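Local structure of V-type ATP synthase alpha chain (Nanoarchaeum equitans Kin4-M, 5BN3) at residues 144-149 and 174-179; 118-121 and 125-128; 65-70 and 81-86; 297-302 and 350-355; 44-49 and 183-188. The protein belongs to the A-subunit family of rotary V-type ATPases, joining beta-barrel, barrel-sandwich and helical C-terminal domains to a P-loop-type nucleotide-binding domain that holds ADP in this structure. All coordinates share one frame; numbering follows the deposited sequence.

Contact 1 of 5, residues 144-149 and 174-179; sequences IIVPPN and KPIKLY
I144 and L178 form the tight end of this contact, a purely apolar meeting with no hydrogen bond passing between residues 144-149 and 174-179. The isoleucine turns its longer branch to the leucine: CG1 of I144 lies 3.9 Å from CD2 of L178, and the terminal CD1 of I144 rests at 3.9 Å from the backbone O of L178. With chi1 at -49°, CG1 sits beside its own backbone N and CG2 is anti to it, which brings CG2 of I144 to 4.0 Å from the carbonyl O of K177. One side chain thus covers two successive carbonyls as well as a methyl, and the two side chains run at a slant to each other. F116 and V135 touch both I144 and L178, and both of these residues are buried.

The residues belong to the barrel-sandwich domain. Strand 140-145, carrying I144, is an outer strand of one antiparallel sheet, while strand 174-176 is an outer strand of the second, and the contact spans the two.

Further along, the grip slackens. V146 and I176 meet through one methyl each, CG1 of V146 and CG2 of I176 being 4.4 Å apart, and beyond them the ring of P147 stays 4.9 Å or more from the other segment. Here the chains diverge toward solvent, where K174 and N149 are exposed. K177 starts away from the 144-149 segment, and its ammonium NZ hydrogen-bonds to the backbone O of E165.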
# COMPACT_ATOMS: atom_id res chain seq x y z
N ILE A 144 4.38 51.46 -20.73
CA ILE A 144 5.17 51.77 -19.54
C ILE A 144 4.23 52.19 -18.42
O ILE A 144 3.73 53.32 -18.40
CB ILE A 144 6.21 52.88 -19.82
CG1 ILE A 144 7.00 52.54 -21.09
CG2 ILE A 144 7.14 53.05 -18.63
CD1 ILE A 144 7.71 51.20 -21.04
N ILE A 145 3.97 51.27 -17.50
CA ILE A 145 3.11 51.56 -16.36
C ILE A 145 3.96 51.88 -15.14
O ILE A 145 4.89 51.14 -14.80
CB ILE A 145 2.15 50.38 -16.06
CG1 ILE A 145 2.91 49.06 -15.98
CG2 ILE A 145 1.07 50.30 -17.14
CD1 ILE A 145 2.05 47.89 -15.56
N VAL A 146 3.65 53.00 -14.49
CA VAL A 146 4.37 53.41 -13.30
C VAL A 146 4.08 52.43 -12.17
O VAL A 146 3.00 51.83 -12.14
CB VAL A 146 4.00 54.85 -12.88
CG1 VAL A 146 4.33 55.82 -14.00
CG2 VAL A 146 2.53 54.94 -12.54
N PRO A 147 5.04 52.24 -11.25
CA PRO A 147 4.85 51.30 -10.14
C PRO A 147 3.59 51.62 -9.34
O PRO A 147 3.20 52.79 -9.27
CB PRO A 147 6.08 51.53 -9.27
CG PRO A 147 7.12 52.03 -10.21
CD PRO A 147 6.38 52.86 -11.23
N PRO A 148 2.94 50.59 -8.76
CA PRO A 148 1.71 50.78 -7.98
C PRO A 148 1.85 51.79 -6.85
O PRO A 148 0.85 52.39 -6.45
CB PRO A 148 1.45 49.38 -7.41
CG PRO A 148 2.04 48.45 -8.41
CD PRO A 148 3.27 49.16 -8.94
N ASN A 149 3.07 51.99 -6.34
CA ASN A 149 3.27 52.90 -5.21
C ASN A 149 3.61 54.35 -5.56
O ASN A 149 3.70 55.19 -4.66
CB ASN A 149 4.29 52.32 -4.22
CG ASN A 149 5.71 52.26 -4.78
OD1 ASN A 149 5.98 52.74 -5.88
ND2 ASN A 149 6.62 51.68 -4.01
N LYS A 174 10.85 62.18 -7.69
CA LYS A 174 11.32 60.81 -7.86
C LYS A 174 11.45 60.43 -9.33
O LYS A 174 10.50 60.57 -10.11
CB LYS A 174 10.39 59.82 -7.14
CG LYS A 174 11.01 58.44 -6.91
CD LYS A 174 10.35 57.37 -7.78
CE LYS A 174 11.11 56.05 -7.69
NZ LYS A 174 11.26 55.56 -6.29
N PRO A 175 12.63 59.94 -9.72
CA PRO A 175 12.91 59.51 -11.10
C PRO A 175 12.10 58.28 -11.51
O PRO A 175 12.00 57.32 -10.74
CB PRO A 175 14.40 59.15 -11.05
CG PRO A 175 14.94 59.90 -9.87
CD PRO A 175 13.83 59.89 -8.87
N ILE A 176 11.54 58.32 -12.72
CA ILE A 176 10.81 57.18 -13.27
C ILE A 176 11.63 56.57 -14.41
O ILE A 176 12.15 57.30 -15.25
CB ILE A 176 9.42 57.60 -13.81
CG1 ILE A 176 8.59 58.24 -12.69
CG2 ILE A 176 8.69 56.42 -14.43
CD1 ILE A 176 8.39 57.35 -11.48
N LYS A 177 11.76 55.25 -14.41
CA LYS A 177 12.48 54.56 -15.49
C LYS A 177 11.52 53.86 -16.44
O LYS A 177 10.30 53.92 -16.26
CB LYS A 177 13.47 53.54 -14.91
CG LYS A 177 14.83 54.11 -14.56
CD LYS A 177 14.78 54.99 -13.32
CE LYS A 177 16.15 55.60 -13.03
NZ LYS A 177 17.22 54.56 -12.93
N LEU A 178 12.07 53.20 -17.45
CA LEU A 178 11.28 52.38 -18.36
C LEU A 178 10.96 51.04 -17.71
O LEU A 178 10.17 50.26 -18.23
CB LEU A 178 12.03 52.16 -19.68
CG LEU A 178 12.12 53.36 -20.63
CD1 LEU A 178 13.02 53.05 -21.81
CD2 LEU A 178 10.73 53.72 -21.12
N TYR A 179 11.59 50.79 -16.56
CA TYR A 179 11.39 49.54 -15.83
C TYR A 179 11.25 49.79 -14.34
O TYR A 179 11.67 50.83 -13.83
CB TYR A 179 12.58 48.60 -16.06
CG TYR A 179 13.78 48.88 -15.18
CD1 TYR A 179 14.69 49.88 -15.51
CD2 TYR A 179 14.01 48.14 -14.03
CE1 TYR A 179 15.79 50.13 -14.71
CE2 TYR A 179 15.10 48.39 -13.23
CZ TYR A 179 15.98 49.38 -13.58
OH TYR A 179 17.07 49.63 -12.78

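Contact 2 of 5, residues 118-121 and 125-128; sequences PKKK and TIKG
K120 reaches across to T125 and I126 with its aliphatic part, and the contact is almost wholly a matter of how that chain is folded. Two successive bends begin it: CG lies beside the backbone N with chi1 at -55°, and chi2 at -62° turns CD again. The third torsion, -106°, is off the staggered values and close to eclipsed, a less usual shape for a lysine. The result carries CE of K120 to 4.4 Å from the backbone O of T125 and, at the same distance of 4.4 Å, to CG1 of I126. NZ of K120 stays 4.7 Å from that same O of T125, so the ammonium makes no hydrogen bond to it and the approach is plain van der Waals packing.

Such a meeting belongs to the turn through which the barrel-sandwich domain passes from one sheet to the other: strand 114-118 lies in the first, strand 125-126 along the edge of the second. Within the connection, the amide of K121 is held by the carboxylate of D124, and K120 also touches I154 of the adjoining strand 152-157.

I126 answers with an extended shape. Its CG1 is roughly opposite the backbone N, and chi2 near 180° sends CD1 onward, away from the lysine's CE, to pack against V146. T125, by contrast, offers its carbonyl alone, since its CB is directed away from K120 and its side chain lies on the exposed side of the strand.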
# COMPACT_ATOMS: atom_id res chain seq x y z
N PRO A 118 5.64 59.46 -24.88
CA PRO A 118 4.86 59.78 -23.68
C PRO A 118 3.36 59.86 -23.97
O PRO A 118 2.96 60.18 -25.08
CB PRO A 118 5.39 61.15 -23.27
CG PRO A 118 5.88 61.76 -24.54
CD PRO A 118 6.43 60.61 -25.34
N LYS A 119 2.54 59.55 -22.96
CA LYS A 119 1.10 59.64 -23.10
C LYS A 119 0.54 60.61 -22.06
O LYS A 119 -0.67 60.80 -21.96
CB LYS A 119 0.45 58.26 -22.95
CG LYS A 119 0.70 57.34 -24.13
CD LYS A 119 0.27 58.02 -25.43
CE LYS A 119 0.38 57.07 -26.61
NZ LYS A 119 -0.12 57.70 -27.86
N LYS A 120 1.45 61.20 -21.29
CA LYS A 120 1.07 62.20 -20.30
C LYS A 120 1.85 63.48 -20.56
O LYS A 120 2.90 63.46 -21.21
CB LYS A 120 1.37 61.69 -18.89
CG LYS A 120 0.74 60.36 -18.54
CD LYS A 120 -0.78 60.42 -18.58
CE LYS A 120 -1.37 60.41 -17.18
NZ LYS A 120 -2.68 59.70 -17.14
N LYS A 121 1.32 64.60 -20.07
CA LYS A 121 2.00 65.88 -20.21
C LYS A 121 2.56 66.34 -18.88
O LYS A 121 2.16 65.84 -17.82
CB LYS A 121 1.03 66.94 -20.75
CG LYS A 121 0.52 66.67 -22.15
CD LYS A 121 -0.44 67.75 -22.61
CE LYS A 121 -0.90 67.53 -24.04
NZ LYS A 121 -1.85 68.60 -24.47
N THR A 125 -1.35 64.92 -13.20
CA THR A 125 -1.26 64.13 -11.98
C THR A 125 -1.31 62.66 -12.35
O THR A 125 -2.09 62.26 -13.22
CB THR A 125 -2.39 64.48 -10.99
OG1 THR A 125 -2.48 65.90 -10.83
CG2 THR A 125 -2.13 63.84 -9.64
N ILE A 126 -0.47 61.85 -11.72
CA ILE A 126 -0.38 60.43 -12.04
C ILE A 126 -0.58 59.58 -10.79
O ILE A 126 -0.18 59.97 -9.69
CB ILE A 126 0.97 60.10 -12.76
CG1 ILE A 126 0.82 58.90 -13.69
CG2 ILE A 126 2.10 59.90 -11.76
CD1 ILE A 126 2.07 58.58 -14.47
N LYS A 127 -1.22 58.42 -10.95
CA LYS A 127 -1.37 57.47 -9.84
C LYS A 127 -0.81 56.11 -10.22
O LYS A 127 -0.50 55.86 -11.39
CB LYS A 127 -2.83 57.37 -9.38
CG LYS A 127 -3.83 57.08 -10.50
CD LYS A 127 -5.27 57.23 -10.02
CE LYS A 127 -5.88 55.90 -9.61
NZ LYS A 127 -7.29 56.05 -9.15
N GLY A 128 -0.66 55.23 -9.23
CA GLY A 128 -0.05 53.93 -9.44
C GLY A 128 -0.68 53.11 -10.55
O GLY A 128 -1.90 53.02 -10.65

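Contact 3 of 5, residues 65-70 and 81-86; sequences KPLTIE and DGLGRP
L83, whose CD2 packs 4.3 Å from CD2 of L67 across the contact, lays its other methyl on a flat group: CD1 stands 3.9 Å above one face of the R85 guanidinium, offset toward the rim. At the edge of that group, in its plane, lies OD1 of D81. The frame is a type I turn from D81 to G84 followed by a G1 beta bulge, in which G84 N bonds to D81 O and D81 N to R85 O.

The D81 carboxylate binds the turn together from inside. Its OD2 uses the syn lone pair for NE of R85 at 2.7 Å, in a salt bridge tilted 18° from the guanidinium plane, and NH2 adds a weak bond. OD1 takes the amide N of R85 at 2.6 Å, 34° out of the carboxylate plane. A second charge reaches the arginine from E49, through NH1.

Against this turn lies the start of strand 68-71, which pairs with strand 180-183. G84, at the bulge, has a positive phi of 86° and presents bare backbone to the strand: CD1 of I69 comes to rest 4.2 Å from its CA.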
# COMPACT_ATOMS: atom_id res chain seq x y z
N LYS A 65 17.13 43.14 0.65
CA LYS A 65 16.07 43.14 -0.34
C LYS A 65 15.51 41.76 -0.60
O LYS A 65 16.20 40.76 -0.40
N PRO A 66 14.25 41.69 -1.04
CA PRO A 66 13.63 40.41 -1.39
C PRO A 66 13.96 40.02 -2.82
O PRO A 66 14.61 40.79 -3.53
CB PRO A 66 12.14 40.71 -1.25
CG PRO A 66 12.03 42.15 -1.60
CD PRO A 66 13.29 42.80 -1.09
N LEU A 67 13.51 38.84 -3.24
CA LEU A 67 13.77 38.35 -4.59
C LEU A 67 12.88 39.09 -5.58
O LEU A 67 11.65 39.02 -5.49
CB LEU A 67 13.53 36.84 -4.65
CG LEU A 67 14.28 36.03 -5.71
CD1 LEU A 67 15.77 36.28 -5.60
CD2 LEU A 67 13.99 34.54 -5.56
N THR A 68 13.50 39.78 -6.54
CA THR A 68 12.75 40.62 -7.47
C THR A 68 13.03 40.29 -8.94
O THR A 68 13.99 39.59 -9.26
CB THR A 68 13.05 42.12 -7.26
OG1 THR A 68 14.41 42.39 -7.62
CG2 THR A 68 12.82 42.52 -5.81
N ILE A 69 12.17 40.80 -9.81
CA ILE A 69 12.37 40.72 -11.25
C ILE A 69 12.24 42.12 -11.86
O ILE A 69 11.40 42.91 -11.43
CB ILE A 69 11.36 39.76 -11.92
CG1 ILE A 69 11.55 39.72 -13.44
CG2 ILE A 69 9.93 40.17 -11.60
CD1 ILE A 69 12.92 39.23 -13.86
N GLU A 70 13.09 42.43 -12.83
CA GLU A 70 12.99 43.69 -13.55
C GLU A 70 11.89 43.60 -14.60
O GLU A 70 11.90 42.72 -15.46
CB GLU A 70 14.33 44.04 -14.23
CG GLU A 70 15.43 44.44 -13.26
CD GLU A 70 16.77 44.63 -13.95
OE1 GLU A 70 16.83 44.49 -15.19
OE2 GLU A 70 17.77 44.90 -13.24
N ASP A 81 16.81 32.37 -17.19
CA ASP A 81 16.80 31.26 -16.24
C ASP A 81 15.78 31.52 -15.13
O ASP A 81 15.06 32.52 -15.18
CB ASP A 81 18.20 30.97 -15.68
CG ASP A 81 18.68 32.02 -14.69
OD1 ASP A 81 18.05 33.09 -14.56
OD2 ASP A 81 19.73 31.78 -14.05
N GLY A 82 15.71 30.62 -14.15
CA GLY A 82 14.74 30.75 -13.07
C GLY A 82 14.85 32.02 -12.25
O GLY A 82 13.88 32.44 -11.62
N LEU A 83 16.03 32.63 -12.27
CA LEU A 83 16.26 33.85 -11.49
C LEU A 83 16.17 35.11 -12.36
O LEU A 83 16.40 36.22 -11.88
CB LEU A 83 17.62 33.79 -10.79
CG LEU A 83 17.76 32.79 -9.64
CD1 LEU A 83 19.18 32.79 -9.08
CD2 LEU A 83 16.76 33.10 -8.55
N GLY A 84 15.82 34.94 -13.63
CA GLY A 84 15.67 36.07 -14.53
C GLY A 84 16.97 36.50 -15.18
O GLY A 84 17.09 37.63 -15.65
N ARG A 85 17.94 35.60 -15.20
CA ARG A 85 19.22 35.89 -15.84
C ARG A 85 19.18 35.47 -17.31
O ARG A 85 18.80 34.35 -17.63
CB ARG A 85 20.37 35.19 -15.10
CG ARG A 85 20.48 35.61 -13.63
CD ARG A 85 21.61 34.90 -12.90
NE ARG A 85 21.33 33.49 -12.65
CZ ARG A 85 22.11 32.67 -11.95
NH1 ARG A 85 23.24 33.13 -11.43
NH2 ARG A 85 21.77 31.41 -11.77
N PRO A 86 19.56 36.39 -18.21
CA PRO A 86 19.47 36.14 -19.65
C PRO A 86 20.52 35.14 -20.12
O PRO A 86 21.72 35.38 -19.97
CB PRO A 86 19.75 37.52 -20.26
CG PRO A 86 20.59 38.22 -19.24
CD PRO A 86 20.12 37.73 -17.90

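Contact 4 of 5, residues 297-302 and 350-355; sequences SIYLGA and LRKLAE
Y299 directs its phenol OH to one oxygen of the E355 carboxylate, and one short hydrogen bond carries the contact. The tyrosine is the donor: its OH lies 2.6 Å from OE1 of E355. That oxygen sits at the rim of the ring, close to its plane, with CE2 of Y299 3.6 Å away. The two flat groups are far from coplanar, the ring and carboxylate planes being 69° apart. At the acid, the hydroxyl is met on the anti side of OE1, 27° out of the carboxylate plane, so the approach is somewhat oblique at that end.

Both residues stand on helices of the nucleotide-binding domain, which has the P-loop NTPase architecture of helices packed round a largely parallel sheet. Helix 293-309 supplies the tyrosine and helix 349-357 the glutamate; their backbones stay well apart, CA of Y299 and CA of E355 being 8.6 Å from each other, and the long side chains bridge the interval.

E355 is extended beyond CG, chi2 178°, which thrusts the carboxylate outward from its helix. One turn back along the helix, K352 is bent at chi2 and brings its CD to 4.0 Å from OH of Y299, beside the bond but not in it. Helix 349-357 also meets the chain of NEQ263, where R351 forms a salt bridge with E237 of that chain and E355 packs on D193 of that chain.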
# COMPACT_ATOMS: atom_id res chain seq x y z
N SER A 297 11.34 30.15 -10.71
CA SER A 297 10.85 30.26 -12.09
C SER A 297 9.33 30.36 -12.17
O SER A 297 8.79 31.04 -13.05
CB SER A 297 11.33 29.07 -12.92
OG SER A 297 10.67 27.88 -12.53
N ILE A 298 8.64 29.68 -11.26
CA ILE A 298 7.18 29.71 -11.21
C ILE A 298 6.64 31.08 -10.79
O ILE A 298 5.76 31.64 -11.44
CB ILE A 298 6.64 28.64 -10.23
CG1 ILE A 298 6.84 27.23 -10.80
CG2 ILE A 298 5.18 28.88 -9.92
CD1 ILE A 298 6.01 26.95 -12.05
N TYR A 299 7.18 31.63 -9.70
CA TYR A 299 6.77 32.95 -9.23
C TYR A 299 7.20 34.04 -10.20
O TYR A 299 6.50 35.04 -10.38
CB TYR A 299 7.35 33.22 -7.84
CG TYR A 299 6.71 32.39 -6.74
CD1 TYR A 299 7.12 31.08 -6.51
CD2 TYR A 299 5.70 32.91 -5.95
CE1 TYR A 299 6.54 30.32 -5.52
CE2 TYR A 299 5.12 32.15 -4.95
CZ TYR A 299 5.54 30.86 -4.74
OH TYR A 299 4.96 30.10 -3.75
N LEU A 300 8.36 33.84 -10.84
CA LEU A 300 8.89 34.79 -11.80
C LEU A 300 7.97 34.94 -13.01
O LEU A 300 7.63 36.05 -13.41
CB LEU A 300 10.26 34.33 -12.29
CG LEU A 300 11.02 35.32 -13.17
CD1 LEU A 300 11.88 36.20 -12.30
CD2 LEU A 300 11.86 34.62 -14.23
N GLY A 301 7.57 33.80 -13.58
CA GLY A 301 6.71 33.80 -14.75
C GLY A 301 5.33 34.35 -14.46
O GLY A 301 4.72 35.01 -15.30
N ALA A 302 4.83 34.06 -13.26
CA ALA A 302 3.54 34.59 -12.84
C ALA A 302 3.59 36.10 -12.71
O ALA A 302 2.67 36.81 -13.13
CB ALA A 302 3.12 33.95 -11.53
N LEU A 350 -0.82 22.27 -0.92
CA LEU A 350 -2.01 22.89 -1.51
C LEU A 350 -1.96 24.42 -1.44
O LEU A 350 -2.29 25.10 -2.41
CB LEU A 350 -3.28 22.38 -0.81
CG LEU A 350 -4.59 23.01 -1.27
CD1 LEU A 350 -4.88 22.67 -2.72
CD2 LEU A 350 -5.75 22.59 -0.38
N ARG A 351 -1.52 24.94 -0.30
CA ARG A 351 -1.41 26.39 -0.10
C ARG A 351 -0.39 27.00 -1.06
O ARG A 351 -0.61 28.08 -1.61
CB ARG A 351 -1.02 26.69 1.35
CG ARG A 351 -1.08 28.16 1.74
CD ARG A 351 -0.58 28.37 3.16
NE ARG A 351 0.87 28.16 3.26
CZ ARG A 351 1.49 27.80 4.38
NH1 ARG A 351 0.80 27.60 5.49
NH2 ARG A 351 2.81 27.63 4.37
N LYS A 352 0.72 26.29 -1.26
CA LYS A 352 1.78 26.76 -2.16
C LYS A 352 1.31 26.77 -3.60
O LYS A 352 1.55 27.74 -4.33
CB LYS A 352 3.03 25.88 -2.02
CG LYS A 352 3.82 26.10 -0.73
CD LYS A 352 4.48 27.47 -0.72
CE LYS A 352 5.34 27.67 0.53
NZ LYS A 352 6.14 28.92 0.46
N LEU A 353 0.64 25.70 -4.02
CA LEU A 353 0.07 25.62 -5.36
C LEU A 353 -0.93 26.75 -5.58
O LEU A 353 -1.00 27.33 -6.67
CB LEU A 353 -0.61 24.27 -5.58
CG LEU A 353 0.31 23.05 -5.73
CD1 LEU A 353 -0.50 21.77 -5.77
CD2 LEU A 353 1.15 23.18 -6.99
N ALA A 354 -1.70 27.07 -4.54
CA ALA A 354 -2.69 28.13 -4.62
C ALA A 354 -2.04 29.49 -4.85
O ALA A 354 -2.60 30.33 -5.55
CB ALA A 354 -3.52 28.16 -3.36
N GLU A 355 -0.86 29.71 -4.28
CA GLU A 355 -0.13 30.97 -4.48
C GLU A 355 0.19 31.21 -5.96
O GLU A 355 0.37 32.34 -6.39
CB GLU A 355 1.16 30.99 -3.65
CG GLU A 355 0.93 31.13 -2.15
CD GLU A 355 2.23 31.10 -1.36
OE1 GLU A 355 3.32 31.16 -1.98
OE2 GLU A 355 2.17 31.02 -0.11

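Contact 5 of 5, residues 44-49 and 183-188; sequences YIQVYE and PIRKPR
R185 reaches toward Q46 and Y48 from the opposite direction, its extended chain bridging much of the gap between the backbones, where CA of Y48 and CA of I184 are 14.5 Å apart. From CB, which heads toward strand 42-47, the chain runs extended through CG and CD to NE; CG, with chi1 at -67°, passes beside the ring of Y299. At NE the first polar partner appears, the carboxylate of E34 in a salt bridge. The last torsion, -85°, then swings the guanidinium off the line of the chain. NH1 also lies near Y299, whose ring forms a cation-pi pair with the arginine. NH2 of R185 comes to 3.6 Å from NE2 of Q46, which lies in the guanidinium plane at its edge, and to 3.6 Å from OH of Y48. Neither approach is a hydrogen bond; a salt bridge to E295 engages NH2 instead.

NE2 of Q46 donates to OH of Y48 at 2.9 Å, and the same hydroxyl hydrogen-bonds to E34. The acid thus serves both tyrosine and arginine, and the negative charges of E34 and E295 probably offset the positive tip.

The guanidinium therefore sits where three elements converge: strand 42-47 of the N-terminal beta-barrel with Q46, its neighbour 31-39 with E34, and helix 293-309 of the nucleotide-binding domain with E295 and Y299, while R185 itself comes from the turn after strand 180-183.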
# COMPACT_ATOMS: atom_id res chain seq x y z
N TYR A 44 17.81 29.90 8.02
CA TYR A 44 17.69 28.81 7.08
C TYR A 44 17.54 29.37 5.67
O TYR A 44 16.60 30.11 5.38
CB TYR A 44 16.52 27.89 7.45
CG TYR A 44 16.75 27.18 8.77
CD1 TYR A 44 16.49 27.82 9.98
CD2 TYR A 44 17.24 25.89 8.81
CE1 TYR A 44 16.70 27.18 11.19
CE2 TYR A 44 17.45 25.24 10.02
CZ TYR A 44 17.18 25.89 11.20
OH TYR A 44 17.40 25.25 12.40
N ILE A 45 18.50 29.03 4.81
CA ILE A 45 18.62 29.65 3.51
C ILE A 45 18.53 28.62 2.39
O ILE A 45 19.28 27.64 2.39
CB ILE A 45 19.98 30.38 3.40
CG1 ILE A 45 20.08 31.48 4.46
CG2 ILE A 45 20.17 30.96 2.01
CD1 ILE A 45 21.50 31.83 4.85
N GLN A 46 17.62 28.83 1.44
CA GLN A 46 17.63 28.00 0.24
C GLN A 46 18.47 28.68 -0.85
O GLN A 46 18.26 29.85 -1.18
CB GLN A 46 16.21 27.64 -0.23
CG GLN A 46 15.36 28.78 -0.79
CD GLN A 46 13.96 28.32 -1.14
OE1 GLN A 46 13.38 27.48 -0.45
NE2 GLN A 46 13.41 28.86 -2.22
N VAL A 47 19.44 27.93 -1.36
CA VAL A 47 20.41 28.46 -2.31
C VAL A 47 20.00 28.12 -3.73
O VAL A 47 19.67 26.97 -4.03
CB VAL A 47 21.81 27.90 -2.01
CG1 VAL A 47 22.84 28.50 -2.95
CG2 VAL A 47 22.19 28.19 -0.57
N TYR A 48 20.02 29.12 -4.61
CA TYR A 48 19.58 28.95 -5.99
C TYR A 48 20.74 28.59 -6.92
O TYR A 48 20.70 28.84 -8.12
CB TYR A 48 18.86 30.21 -6.48
CG TYR A 48 17.62 30.51 -5.68
CD1 TYR A 48 16.43 29.84 -5.94
CD2 TYR A 48 17.63 31.45 -4.67
CE1 TYR A 48 15.29 30.10 -5.21
CE2 TYR A 48 16.50 31.72 -3.93
CZ TYR A 48 15.33 31.04 -4.21
OH TYR A 48 14.20 31.31 -3.48
N GLU A 49 21.77 27.99 -6.34
CA GLU A 49 22.91 27.50 -7.10
C GLU A 49 23.45 26.25 -6.43
O GLU A 49 23.06 25.92 -5.31
CB GLU A 49 23.99 28.59 -7.20
CG GLU A 49 24.11 29.21 -8.58
CD GLU A 49 24.14 30.72 -8.56
OE1 GLU A 49 23.97 31.31 -7.47
OE2 GLU A 49 24.32 31.33 -9.63
N PRO A 183 8.87 42.26 -6.21
CA PRO A 183 9.08 40.99 -5.50
C PRO A 183 8.20 39.89 -6.11
O PRO A 183 6.98 40.03 -6.12
CB PRO A 183 8.61 41.30 -4.07
CG PRO A 183 8.64 42.80 -3.97
CD PRO A 183 8.28 43.29 -5.34
N ILE A 184 8.82 38.82 -6.59
CA ILE A 184 8.09 37.76 -7.29
C ILE A 184 7.11 36.98 -6.42
O ILE A 184 6.17 36.38 -6.93
CB ILE A 184 9.05 36.78 -8.00
CG1 ILE A 184 9.97 36.10 -6.99
CG2 ILE A 184 9.85 37.49 -9.08
CD1 ILE A 184 10.88 35.05 -7.61
N ARG A 185 7.34 36.98 -5.11
CA ARG A 185 6.46 36.26 -4.18
C ARG A 185 5.22 37.08 -3.83
O ARG A 185 4.33 36.60 -3.12
CB ARG A 185 7.20 35.88 -2.90
CG ARG A 185 8.29 34.85 -3.09
CD ARG A 185 8.87 34.40 -1.76
NE ARG A 185 9.96 33.44 -1.95
CZ ARG A 185 9.79 32.13 -2.11
NH1 ARG A 185 8.57 31.62 -2.10
NH2 ARG A 185 10.84 31.34 -2.27
N LYS A 186 5.16 38.30 -4.33
CA LYS A 186 4.07 39.22 -4.01
C LYS A 186 3.18 39.45 -5.22
O LYS A 186 3.65 39.95 -6.25
CB LYS A 186 4.64 40.55 -3.52
CG LYS A 186 3.61 41.56 -3.07
CD LYS A 186 4.31 42.81 -2.53
CE LYS A 186 3.31 43.88 -2.11
NZ LYS A 186 4.00 45.11 -1.64
N PRO A 187 1.90 39.07 -5.12
CA PRO A 187 0.95 39.26 -6.22
C PRO A 187 0.78 40.73 -6.56
O PRO A 187 0.68 41.55 -5.64
CB PRO A 187 -0.36 38.71 -5.64
CG PRO A 187 0.06 37.77 -4.55
CD PRO A 187 1.30 38.38 -3.97
N ARG A 188 0.75 41.07 -7.84
CA ARG A 188 0.59 42.46 -8.25
C ARG A 188 -0.86 42.91 -8.11
O ARG A 188 -1.78 42.22 -8.56
CB ARG A 188 1.11 42.67 -9.68
CG ARG A 188 2.62 42.55 -9.80
CD ARG A 188 3.11 42.69 -11.24
NE ARG A 188 2.71 43.96 -11.84
CZ ARG A 188 3.37 45.11 -11.69
NH1 ARG A 188 4.46 45.16 -10.94
NH2 ARG A 188 2.93 46.21 -12.28

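Reading from the N terminus, contact 5 opens first, at 44-49 in the beta-barrel domain, and closes only at 183-188, after contacts 3, 2 and 1 have opened and closed. Nested within its long loop, one after another, are contact 3 (65-70 with 81-86), contact 2 (118-121 with 125-128) and contact 1 (144-149 with 174-179); none crosses another. Contacts 1 and 2 lie in the barrel-sandwich domain and touch each other, contact 1 also touches contact 5, and contact 3 touches contacts 1, 4 and 5. Contact 4 follows separately, closing a loop of the nucleotide-binding domain. Its helix 293-309 packs against segments of contacts 3 and 5, so barrel, sandwich and nucleotide-binding parts meet around that helix.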